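Local coordinates for protein VP5 (Halorubrum pleomorphic virus 2, PDB 6QGI) that serves as the envelope protein of a pleomorphic archaeal virus and probably drives fusion of the viral membrane with that of the host, at residues 59-67 and 338-346; 262-273 and 476-487. One frame throughout, in Å; residues are numbered along the deposited sequence.

Contact 1: 59-67 and 338-346; sequences IVDNQNILD and TFSGDVYFT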
loop_
_atom_site.group_PDB
_atom_site.type_symbol
_atom_site.label_atom_id
_atom_site.label_comp_id
_atom_site.label_asym_id
_atom_site.label_seq_id
_atom_site.Cartn_x
_atom_site.Cartn_y
_atom_site.Cartn_z
ATOM N N ILE A 59 -4.711 1.842 -1.078
ATOM C CA ILE A 59 -6.049 1.365 -0.718
ATOM C C ILE A 59 -6.321 -0.143 -0.948
ATOM O O ILE A 59 -6.754 -0.809 -0.006
ATOM C CB ILE A 59 -7.097 2.219 -1.485
ATOM C CG1 ILE A 59 -7.154 3.663 -0.938
ATOM C CG2 ILE A 59 -8.477 1.558 -1.449
ATOM C CD1 ILE A 59 -7.934 4.580 -1.756
ATOM N N VAL A 60 -6.150 -0.642 -2.183
ATOM C CA VAL A 60 -6.548 -1.989 -2.599
ATOM C C VAL A 60 -5.827 -3.097 -1.819
ATOM O O VAL A 60 -6.496 -4.045 -1.414
ATOM C CB VAL A 60 -6.415 -2.185 -4.139
ATOM C CG1 VAL A 60 -6.942 -3.544 -4.590
ATOM C CG2 VAL A 60 -7.146 -1.070 -4.888
ATOM N N ASP A 61 -4.509 -2.991 -1.588
ATOM C CA ASP A 61 -3.775 -4.053 -0.883
ATOM C C ASP A 61 -3.889 -3.983 0.644
ATOM O O ASP A 61 -3.479 -4.927 1.314
ATOM C CB ASP A 61 -2.294 -4.061 -1.301
ATOM C CG ASP A 61 -2.006 -4.787 -2.607
ATOM O OD1 ASP A 61 -2.977 -5.172 -3.302
ATOM O OD2 ASP A 61 -0.804 -4.975 -2.933
ATOM N N ASN A 62 -4.478 -2.907 1.196
ATOM C CA ASN A 62 -4.578 -2.752 2.646
ATOM C C ASN A 62 -6.031 -2.550 3.095
ATOM O O ASN A 62 -6.403 -1.465 3.535
ATOM C CB ASN A 62 -3.684 -1.586 3.121
ATOM C CG ASN A 62 -2.339 -1.502 2.428
ATOM O OD1 ASN A 62 -1.570 -2.455 2.399
ATOM N ND2 ASN A 62 -2.040 -0.360 1.842
ATOM N N GLN A 63 -6.844 -3.606 3.005
ATOM C CA GLN A 63 -8.254 -3.577 3.408
ATOM C C GLN A 63 -8.400 -3.962 4.870
ATOM O O GLN A 63 -9.448 -3.714 5.474
ATOM C CB GLN A 63 -9.110 -4.532 2.546
ATOM C CG GLN A 63 -8.637 -4.718 1.105
ATOM C CD GLN A 63 -7.630 -5.832 0.934
ATOM O OE1 GLN A 63 -6.943 -6.248 1.874
ATOM N NE2 GLN A 63 -7.524 -6.341 -0.283
ATOM N N ASN A 64 -7.347 -4.571 5.442
ATOM C CA ASN A 64 -7.331 -5.077 6.813
ATOM C C ASN A 64 -6.772 -4.079 7.832
ATOM O O ASN A 64 -6.575 -4.450 8.994
ATOM C CB ASN A 64 -6.544 -6.385 6.869
ATOM C CG ASN A 64 -7.203 -7.501 6.105
ATOM O OD1 ASN A 64 -8.413 -7.743 6.217
ATOM N ND2 ASN A 64 -6.415 -8.213 5.313
ATOM N N ILE A 65 -6.561 -2.814 7.425
ATOM C CA ILE A 65 -6.075 -1.749 8.315
ATOM C C ILE A 65 -7.274 -0.937 8.852
ATOM O O ILE A 65 -7.085 -0.052 9.689
ATOM C CB ILE A 65 -5.005 -0.830 7.639
ATOM C CG1 ILE A 65 -5.558 -0.128 6.374
ATOM C CG2 ILE A 65 -3.698 -1.596 7.360
ATOM C CD1 ILE A 65 -4.926 1.117 5.991
ATOM N N LEU A 66 -8.502 -1.253 8.375
ATOM C CA LEU A 66 -9.749 -0.586 8.754
ATOM C C LEU A 66 -10.140 -0.878 10.203
ATOM O O LEU A 66 -10.867 -0.076 10.799
ATOM C CB LEU A 66 -10.898 -0.934 7.800
ATOM C CG LEU A 66 -10.810 -0.322 6.399
ATOM C CD1 LEU A 66 -11.703 -1.057 5.434
ATOM C CD2 LEU A 66 -11.148 1.167 6.401
ATOM N N ASP A 67 -9.624 -1.984 10.791
ATOM C CA ASP A 67 -9.823 -2.299 12.214
ATOM C C ASP A 67 -9.119 -1.213 13.040
ATOM O O ASP A 67 -9.615 -0.807 14.094
ATOM C CB ASP A 67 -9.291 -3.706 12.562
ATOM C CG ASP A 67 -10.353 -4.784 12.737
ATOM O OD1 ASP A 67 -11.450 -4.465 13.256
ATOM O OD2 ASP A 67 -10.077 -5.953 12.383
ATOM N N THR A 338 -1.953 -17.614 2.315
ATOM C CA THR A 338 -2.730 -18.517 3.172
ATOM C C THR A 338 -3.076 -17.823 4.491
ATOM O O THR A 338 -3.848 -18.362 5.292
ATOM C CB THR A 338 -1.965 -19.824 3.431
ATOM O OG1 THR A 338 -0.777 -19.525 4.167
ATOM C CG2 THR A 338 -1.638 -20.590 2.150
ATOM N N PHE A 339 -2.495 -16.630 4.718
ATOM C CA PHE A 339 -2.710 -15.851 5.936
ATOM C C PHE A 339 -4.058 -15.154 5.916
ATOM O O PHE A 339 -4.460 -14.639 4.875
ATOM C CB PHE A 339 -1.582 -14.828 6.133
ATOM C CG PHE A 339 -0.203 -15.401 6.378
ATOM C CD1 PHE A 339 -0.035 -16.734 6.726
ATOM C CD2 PHE A 339 0.920 -14.599 6.307
ATOM C CE1 PHE A 339 1.239 -17.264 6.937
ATOM C CE2 PHE A 339 2.199 -15.133 6.506
ATOM C CZ PHE A 339 2.347 -16.457 6.828
ATOM N N SER A 340 -4.758 -15.149 7.067
ATOM C CA SER A 340 -6.070 -14.505 7.227
ATOM C C SER A 340 -5.969 -12.984 7.029
ATOM O O SER A 340 -6.873 -12.378 6.453
ATOM C CB SER A 340 -6.657 -14.809 8.603
ATOM O OG SER A 340 -6.782 -16.203 8.833
ATOM N N GLY A 341 -4.874 -12.400 7.513
ATOM C CA GLY A 341 -4.608 -10.976 7.390
ATOM C C GLY A 341 -3.493 -10.666 6.413
ATOM O O GLY A 341 -3.165 -11.492 5.559
ATOM N N ASP A 342 -2.916 -9.460 6.524
ATOM C CA ASP A 342 -1.829 -8.979 5.682
ATOM C C ASP A 342 -0.519 -8.896 6.463
ATOM O O ASP A 342 -0.518 -8.568 7.652
ATOM C CB ASP A 342 -2.180 -7.622 5.059
ATOM C CG ASP A 342 -3.312 -7.666 4.047
ATOM O OD1 ASP A 342 -3.255 -8.510 3.122
ATOM O OD2 ASP A 342 -4.249 -6.847 4.168
ATOM N N VAL A 343 0.594 -9.225 5.782
ATOM C CA VAL A 343 1.952 -9.209 6.342
ATOM C C VAL A 343 2.691 -7.966 5.884
ATOM O O VAL A 343 2.809 -7.743 4.680
ATOM C CB VAL A 343 2.777 -10.472 5.972
ATOM C CG1 VAL A 343 4.147 -10.456 6.650
ATOM C CG2 VAL A 343 2.031 -11.733 6.330
ATOM N N TYR A 344 3.227 -7.191 6.840
ATOM C CA TYR A 344 4.036 -6.012 6.552
ATOM C C TYR A 344 5.480 -6.265 7.002
ATOM O O TYR A 344 5.718 -7.101 7.880
ATOM C CB TYR A 344 3.441 -4.740 7.178
ATOM C CG TYR A 344 2.079 -4.391 6.618
ATOM C CD1 TYR A 344 1.952 -3.744 5.394
ATOM C CD2 TYR A 344 0.914 -4.749 7.289
ATOM C CE1 TYR A 344 0.702 -3.458 4.851
ATOM C CE2 TYR A 344 -0.342 -4.454 6.765
ATOM C CZ TYR A 344 -0.442 -3.811 5.543
ATOM O OH TYR A 344 -1.673 -3.506 5.019
ATOM N N PHE A 345 6.444 -5.609 6.338
ATOM C CA PHE A 345 7.863 -5.783 6.633
ATOM C C PHE A 345 8.602 -4.455 6.487
ATOM O O PHE A 345 8.713 -3.924 5.379
ATOM C CB PHE A 345 8.475 -6.869 5.726
ATOM C CG PHE A 345 9.786 -7.460 6.196
ATOM C CD1 PHE A 345 9.826 -8.342 7.272
ATOM C CD2 PHE A 345 10.972 -7.187 5.522
ATOM C CE1 PHE A 345 11.034 -8.908 7.689
ATOM C CE2 PHE A 345 12.179 -7.756 5.938
ATOM C CZ PHE A 345 12.200 -8.622 7.011
ATOM N N THR A 346 9.061 -3.901 7.627
ATOM C CA THR A 346 9.807 -2.647 7.688
ATOM C C THR A 346 11.280 -3.002 7.640
ATOM O O THR A 346 11.786 -3.664 8.549
ATOM C CB THR A 346 9.421 -1.841 8.929
ATOM O OG1 THR A 346 7.997 -1.728 8.979
ATOM C CG2 THR A 346 10.065 -0.455 8.952
HETATM O O HOH W 1 -4.117 -4.471 5.395
#
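Tyr344 brings its hydroxyl up against the amide oxygen of Asn62, joining the loop that links helix 37-60 to helix 66-86 to the start of the antiparallel strand 343-355. The phenol suits this place because it carries a donor at the end of a long, stiff, apolar arm. Tyr344 OH donates to Asn62 OD1 at 2.8 Å, the oxygen lying at the ring edge while the hydroxyl stands 41° above the carbonyl plane. Asn62 ND2 is held by the carbonyls of Thr58 and Ser57 in helix 37-60, which fixes the rotation of the amide and turns its oxygen to the tyrosine. Beside this bond, Ile65 CG2 packs 3.6 Å from Tyr344 OH, an apolar methyl set obliquely to the ring.

Asp342, just before the strand, supplies the second grip. Its CG lies beside the backbone N (chi1 -67°), sending the carboxylate across to Asn64, a short amide donor matched to a carboxylate acceptor. Asn64 ND2 donates to Asp342 OD2 over 2.8 Å, a bent bond (139° at the hydrogen) that arrives from well above the carboxylate plane. The loop that carries Asp342 is itself pinned by Asp325, which accepts from the backbone N of Ser340 and Gly341. One water ties the two grips together: it donates to Asp342 OD2 and to Tyr344 OH, each at 2.7 Å, and accepts weakly from Asn64 N at 3.2 Å.

Contact 2: 262-273 and 476-487; sequences IEVSDLVTPRER and QEEWDQLEQQNK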
loop_
_atom_site.group_PDB
_atom_site.type_symbol
_atom_site.label_atom_id
_atom_site.label_comp_id
_atom_site.label_asym_id
_atom_site.label_seq_id
_atom_site.Cartn_x
_atom_site.Cartn_y
_atom_site.Cartn_z
ATOM N N ILE A 262 -10.969 10.710 34.594
ATOM C CA ILE A 262 -10.086 10.525 33.439
ATOM C C ILE A 262 -9.654 11.909 32.918
ATOM O O ILE A 262 -10.505 12.770 32.671
ATOM C CB ILE A 262 -10.712 9.658 32.295
ATOM C CG1 ILE A 262 -11.451 8.401 32.816
ATOM C CG2 ILE A 262 -9.647 9.281 31.255
ATOM C CD1 ILE A 262 -12.465 7.801 31.806
ATOM N N GLU A 263 -8.334 12.107 32.755
ATOM C CA GLU A 263 -7.744 13.338 32.229
ATOM C C GLU A 263 -6.917 12.994 30.991
ATOM O O GLU A 263 -5.814 12.451 31.104
ATOM C CB GLU A 263 -6.913 14.076 33.297
ATOM C CG GLU A 263 -7.747 14.739 34.387
ATOM C CD GLU A 263 -8.689 15.860 33.976
ATOM O OE1 GLU A 263 -8.434 16.519 32.941
ATOM O OE2 GLU A 263 -9.680 16.089 34.707
ATOM N N VAL A 264 -7.487 13.266 29.805
ATOM C CA VAL A 264 -6.865 12.933 28.518
ATOM C C VAL A 264 -6.707 14.176 27.605
ATOM O O VAL A 264 -6.520 14.031 26.391
ATOM C CB VAL A 264 -7.627 11.785 27.792
ATOM C CG1 VAL A 264 -7.377 10.442 28.473
ATOM C CG2 VAL A 264 -9.124 12.074 27.666
ATOM N N SER A 265 -6.737 15.381 28.196
ATOM C CA SER A 265 -6.570 16.642 27.467
ATOM C C SER A 265 -5.106 16.836 27.060
ATOM O O SER A 265 -4.829 17.346 25.977
ATOM C CB SER A 265 -7.036 17.816 28.323
ATOM O OG SER A 265 -8.285 17.555 28.942
ATOM N N ASP A 266 -4.179 16.410 27.937
ATOM C CA ASP A 266 -2.722 16.496 27.791
ATOM C C ASP A 266 -2.157 15.365 26.901
ATOM O O ASP A 266 -1.011 15.455 26.454
ATOM C CB ASP A 266 -2.085 16.431 29.199
ATOM C CG ASP A 266 -0.618 16.808 29.293
ATOM O OD1 ASP A 266 -0.295 18.000 29.087
ATOM O OD2 ASP A 266 0.205 15.918 29.605
ATOM N N LEU A 267 -2.964 14.313 26.649
ATOM C CA LEU A 267 -2.584 13.131 25.874
ATOM C C LEU A 267 -2.501 13.443 24.365
ATOM O O LEU A 267 -3.389 14.086 23.797
ATOM C CB LEU A 267 -3.573 11.969 26.185
ATOM C CG LEU A 267 -3.733 10.749 25.229
ATOM C CD1 LEU A 267 -2.478 9.954 25.092
ATOM C CD2 LEU A 267 -4.777 9.800 25.740
ATOM N N VAL A 268 -1.389 13.001 23.745
ATOM C CA VAL A 268 -1.106 13.125 22.313
ATOM C C VAL A 268 -1.425 11.758 21.704
ATOM O O VAL A 268 -0.746 10.772 22.015
ATOM C CB VAL A 268 0.343 13.609 22.010
ATOM C CG1 VAL A 268 0.568 13.775 20.509
ATOM C CG2 VAL A 268 0.667 14.907 22.746
ATOM N N THR A 269 -2.508 11.698 20.901
ATOM C CA THR A 269 -3.044 10.478 20.285
ATOM C C THR A 269 -2.034 9.809 19.330
ATOM O O THR A 269 -1.233 10.521 18.712
ATOM C CB THR A 269 -4.375 10.763 19.539
ATOM O OG1 THR A 269 -4.138 11.438 18.301
ATOM C CG2 THR A 269 -5.381 11.525 20.378
ATOM N N PRO A 270 -2.086 8.457 19.156
ATOM C CA PRO A 270 -1.177 7.799 18.197
ATOM C C PRO A 270 -1.290 8.417 16.800
ATOM O O PRO A 270 -0.273 8.603 16.131
ATOM C CB PRO A 270 -1.649 6.343 18.209
ATOM C CG PRO A 270 -2.298 6.170 19.528
ATOM C CD PRO A 270 -2.984 7.469 19.792
ATOM N N ARG A 271 -2.528 8.802 16.406
ATOM C CA ARG A 271 -2.869 9.476 15.150
ATOM C C ARG A 271 -2.144 10.831 15.067
ATOM O O ARG A 271 -1.481 11.084 14.065
ATOM C CB ARG A 271 -4.399 9.656 15.046
ATOM C CG ARG A 271 -4.877 10.297 13.753
ATOM C CD ARG A 271 -6.098 11.167 13.980
ATOM N NE ARG A 271 -6.627 11.670 12.712
ATOM C CZ ARG A 271 -7.727 12.407 12.579
ATOM N NH1 ARG A 271 -8.436 12.749 13.648
ATOM N NH2 ARG A 271 -8.129 12.803 11.380
ATOM N N GLU A 272 -2.241 11.675 16.129
ATOM C CA GLU A 272 -1.587 12.990 16.206
ATOM C C GLU A 272 -0.058 12.858 16.087
ATOM O O GLU A 272 0.541 13.597 15.309
ATOM C CB GLU A 272 -1.960 13.712 17.507
ATOM C CG GLU A 272 -1.508 15.163 17.578
ATOM C CD GLU A 272 -1.758 15.884 18.894
ATOM O OE1 GLU A 272 -2.425 15.306 19.784
ATOM O OE2 GLU A 272 -1.283 17.034 19.035
ATOM N N ARG A 273 0.556 11.911 16.834
ATOM C CA ARG A 273 1.998 11.640 16.809
ATOM C C ARG A 273 2.465 11.286 15.380
ATOM O O ARG A 273 3.475 11.830 14.927
ATOM C CB ARG A 273 2.356 10.514 17.793
ATOM C CG ARG A 273 3.839 10.449 18.144
ATOM C CD ARG A 273 4.172 9.265 19.035
ATOM N NE ARG A 273 3.773 9.485 20.429
ATOM C CZ ARG A 273 4.597 9.905 21.386
ATOM N NH1 ARG A 273 5.873 10.145 21.123
ATOM N NH2 ARG A 273 4.144 10.081 22.623
ATOM N N GLN A 476 -8.173 5.646 33.849
ATOM C CA GLN A 476 -6.965 6.426 33.571
ATOM C C GLN A 476 -5.803 5.507 33.162
ATOM O O GLN A 476 -5.090 5.828 32.206
ATOM C CB GLN A 476 -6.578 7.273 34.802
ATOM C CG GLN A 476 -5.452 8.288 34.567
ATOM C CD GLN A 476 -5.883 9.452 33.714
ATOM O OE1 GLN A 476 -6.709 10.276 34.116
ATOM N NE2 GLN A 476 -5.331 9.543 32.516
ATOM N N GLU A 477 -5.634 4.367 33.874
ATOM C CA GLU A 477 -4.594 3.363 33.634
ATOM C C GLU A 477 -4.607 2.917 32.164
ATOM O O GLU A 477 -3.559 2.937 31.517
ATOM C CB GLU A 477 -4.790 2.162 34.580
ATOM C CG GLU A 477 -3.639 1.165 34.580
ATOM C CD GLU A 477 -3.807 -0.085 35.431
ATOM O OE1 GLU A 477 -4.932 -0.348 35.916
ATOM O OE2 GLU A 477 -2.802 -0.812 35.603
ATOM N N GLU A 478 -5.810 2.576 31.639
ATOM C CA GLU A 478 -6.058 2.155 30.255
ATOM C C GLU A 478 -5.552 3.192 29.249
ATOM O O GLU A 478 -4.852 2.828 28.304
ATOM C CB GLU A 478 -7.561 1.917 30.029
ATOM C CG GLU A 478 -8.088 0.615 30.605
ATOM C CD GLU A 478 -9.580 0.431 30.408
ATOM O OE1 GLU A 478 -9.970 -0.166 29.380
ATOM O OE2 GLU A 478 -10.361 0.892 31.272
ATOM N N TRP A 479 -5.888 4.480 29.473
ATOM C CA TRP A 479 -5.504 5.608 28.622
ATOM C C TRP A 479 -4.009 5.932 28.704
ATOM O O TRP A 479 -3.418 6.291 27.683
ATOM C CB TRP A 479 -6.327 6.842 28.979
ATOM C CG TRP A 479 -7.705 6.811 28.397
ATOM C CD1 TRP A 479 -8.870 6.570 29.061
ATOM C CD2 TRP A 479 -8.056 6.991 27.019
ATOM N NE1 TRP A 479 -9.932 6.623 28.189
ATOM C CE2 TRP A 479 -9.461 6.876 26.927
ATOM C CE3 TRP A 479 -7.318 7.248 25.847
ATOM C CZ2 TRP A 479 -10.145 7.013 25.711
ATOM C CZ3 TRP A 479 -7.998 7.399 24.646
ATOM C CH2 TRP A 479 -9.395 7.288 24.587
ATOM N N ASP A 480 -3.409 5.814 29.912
ATOM C CA ASP A 480 -1.982 6.043 30.158
ATOM C C ASP A 480 -1.147 4.946 29.471
ATOM O O ASP A 480 -0.087 5.238 28.905
ATOM C CB ASP A 480 -1.684 6.094 31.675
ATOM C CG ASP A 480 -2.229 7.304 32.432
ATOM O OD1 ASP A 480 -2.696 8.264 31.775
ATOM O OD2 ASP A 480 -2.176 7.296 33.684
ATOM N N GLN A 481 -1.658 3.695 29.497
ATOM C CA GLN A 481 -1.041 2.526 28.870
ATOM C C GLN A 481 -1.058 2.666 27.348
ATOM O O GLN A 481 -0.063 2.323 26.709
ATOM C CB GLN A 481 -1.753 1.235 29.299
ATOM C CG GLN A 481 -0.836 0.012 29.302
ATOM C CD GLN A 481 -1.559 -1.308 29.464
ATOM O OE1 GLN A 481 -2.795 -1.398 29.428
ATOM N NE2 GLN A 481 -0.793 -2.375 29.635
ATOM N N LEU A 482 -2.174 3.191 26.771
ATOM C CA LEU A 482 -2.317 3.437 25.330
ATOM C C LEU A 482 -1.203 4.390 24.890
ATOM O O LEU A 482 -0.456 4.080 23.959
ATOM C CB LEU A 482 -3.722 4.020 25.008
ATOM C CG LEU A 482 -4.067 4.275 23.519
ATOM C CD1 LEU A 482 -5.499 3.909 23.215
ATOM C CD2 LEU A 482 -3.833 5.727 23.129
ATOM N N GLU A 483 -1.078 5.522 25.612
ATOM C CA GLU A 483 -0.096 6.585 25.427
ATOM C C GLU A 483 1.335 6.057 25.546
ATOM O O GLU A 483 2.176 6.412 24.720
ATOM C CB GLU A 483 -0.336 7.688 26.476
ATOM C CG GLU A 483 0.576 8.902 26.355
ATOM C CD GLU A 483 0.431 9.908 27.479
ATOM O OE1 GLU A 483 -0.168 10.983 27.247
ATOM O OE2 GLU A 483 0.924 9.625 28.596
ATOM N N GLN A 484 1.611 5.224 26.576
ATOM C CA GLN A 484 2.946 4.690 26.834
ATOM C C GLN A 484 3.347 3.640 25.806
ATOM O O GLN A 484 4.466 3.726 25.298
ATOM C CB GLN A 484 3.070 4.133 28.263
ATOM C CG GLN A 484 4.516 3.929 28.751
ATOM C CD GLN A 484 5.451 5.104 28.516
ATOM O OE1 GLN A 484 6.501 4.971 27.879
ATOM N NE2 GLN A 484 5.097 6.279 29.024
ATOM N N GLN A 485 2.444 2.678 25.477
ATOM C CA GLN A 485 2.707 1.618 24.489
ATOM C C GLN A 485 3.036 2.202 23.116
ATOM O O GLN A 485 3.894 1.663 22.411
ATOM C CB GLN A 485 1.524 0.651 24.369
ATOM C CG GLN A 485 1.484 -0.413 25.462
ATOM C CD GLN A 485 0.104 -0.988 25.692
ATOM O OE1 GLN A 485 -0.896 -0.565 25.099
ATOM N NE2 GLN A 485 0.017 -1.965 26.580
ATOM N N ASN A 486 2.371 3.315 22.754
ATOM C CA ASN A 486 2.585 4.013 21.491
ATOM C C ASN A 486 3.945 4.712 21.490
ATOM O O ASN A 486 4.682 4.606 20.509
ATOM C CB ASN A 486 1.453 5.016 21.237
ATOM C CG ASN A 486 1.621 5.834 19.981
ATOM O OD1 ASN A 486 1.853 7.046 20.037
ATOM N ND2 ASN A 486 1.519 5.189 18.823
ATOM N N LYS A 487 4.274 5.413 22.596
ATOM C CA LYS A 487 5.529 6.146 22.782
ATOM C C LYS A 487 6.743 5.202 22.728
ATOM O O LYS A 487 7.735 5.551 22.087
ATOM C CB LYS A 487 5.505 6.913 24.117
ATOM C CG LYS A 487 6.589 7.980 24.250
ATOM C CD LYS A 487 6.954 8.223 25.712
ATOM C CE LYS A 487 8.198 9.067 25.855
ATOM N NZ LYS A 487 8.725 9.041 27.244
HETATM O O HOH W 2 0.905 11.944 24.951
#
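Trp479 turns one face of its indole to Val264, whose CG1 makes a CH-pi contact 4.0 Å from the centroid of the five-membered ring. It belongs to an apolar strip in which a loop, 262-269, leading into the first turn of helix 270-279, runs alongside helix 476-496. Ile262 CG2 comes to Trp479 CD1 and Leu267 CD2 to CE3, so three branched aliphatic side chains fit the outline of the large ring. Farther along, the compact ring of Pro270 rests on Leu482 CD2 and on the amide of Asn486, with Pro270 CB 3.4 Å from Asn486 ND2.

Polar groups border this apolar strip. Gln476 suits this place opposite a backbone N-H and C=O because its amide can both accept and donate: OE1 takes Glu263 N at 2.8 Å on a lone pair, and NE2 gives to Glu263 O at 3.3 Å. A bend at chi2 (72°) brings the amide back to that backbone, and NE2 also donates to Asp480 OD1, one turn on. Glu483 stretches past Leu267, its aliphatic part against Leu267 CD1, and its OE1 accepts at 2.7 Å from a water that in turn accepts from Val268 N at 2.8 Å. At the far end Arg273 lays a guanidinium face over the backbone and CB of Lys487, whose ammonium has a long, weak ion pair with Glu491.

The outer shell sets these groups in place. Trp479 NE1 donates to the carbonyl of Tyr473, whose ring meets the indole edge-to-face, while Lys78 and Ile82 of helix 66-86 also touch the indole. Thr269 is the N-cap of helix 270-279, its OG1 accepting from Glu272 N at 2.9 Å.

How the contacts relate
The centre of contact 1 is about 9 Å, and that of contact 2 about 27 Å, from the centre of the chain, yet both are only partly buried. Their centres are about 25 Å apart and they do not touch. Helix 66-86 relates them: it follows directly on the loop of contact 1, and its Lys78 and Ile82 touch Trp479 of contact 2. The central contact is small and chiefly polar, fastening an interhelical loop to the start of a strand with side-chain bonds and a shared water. The outer one buries more than twice the surface, 680 against 257 Å², and relies on an apolar strip along a helix, with polar groups bonding to backbone at its margins.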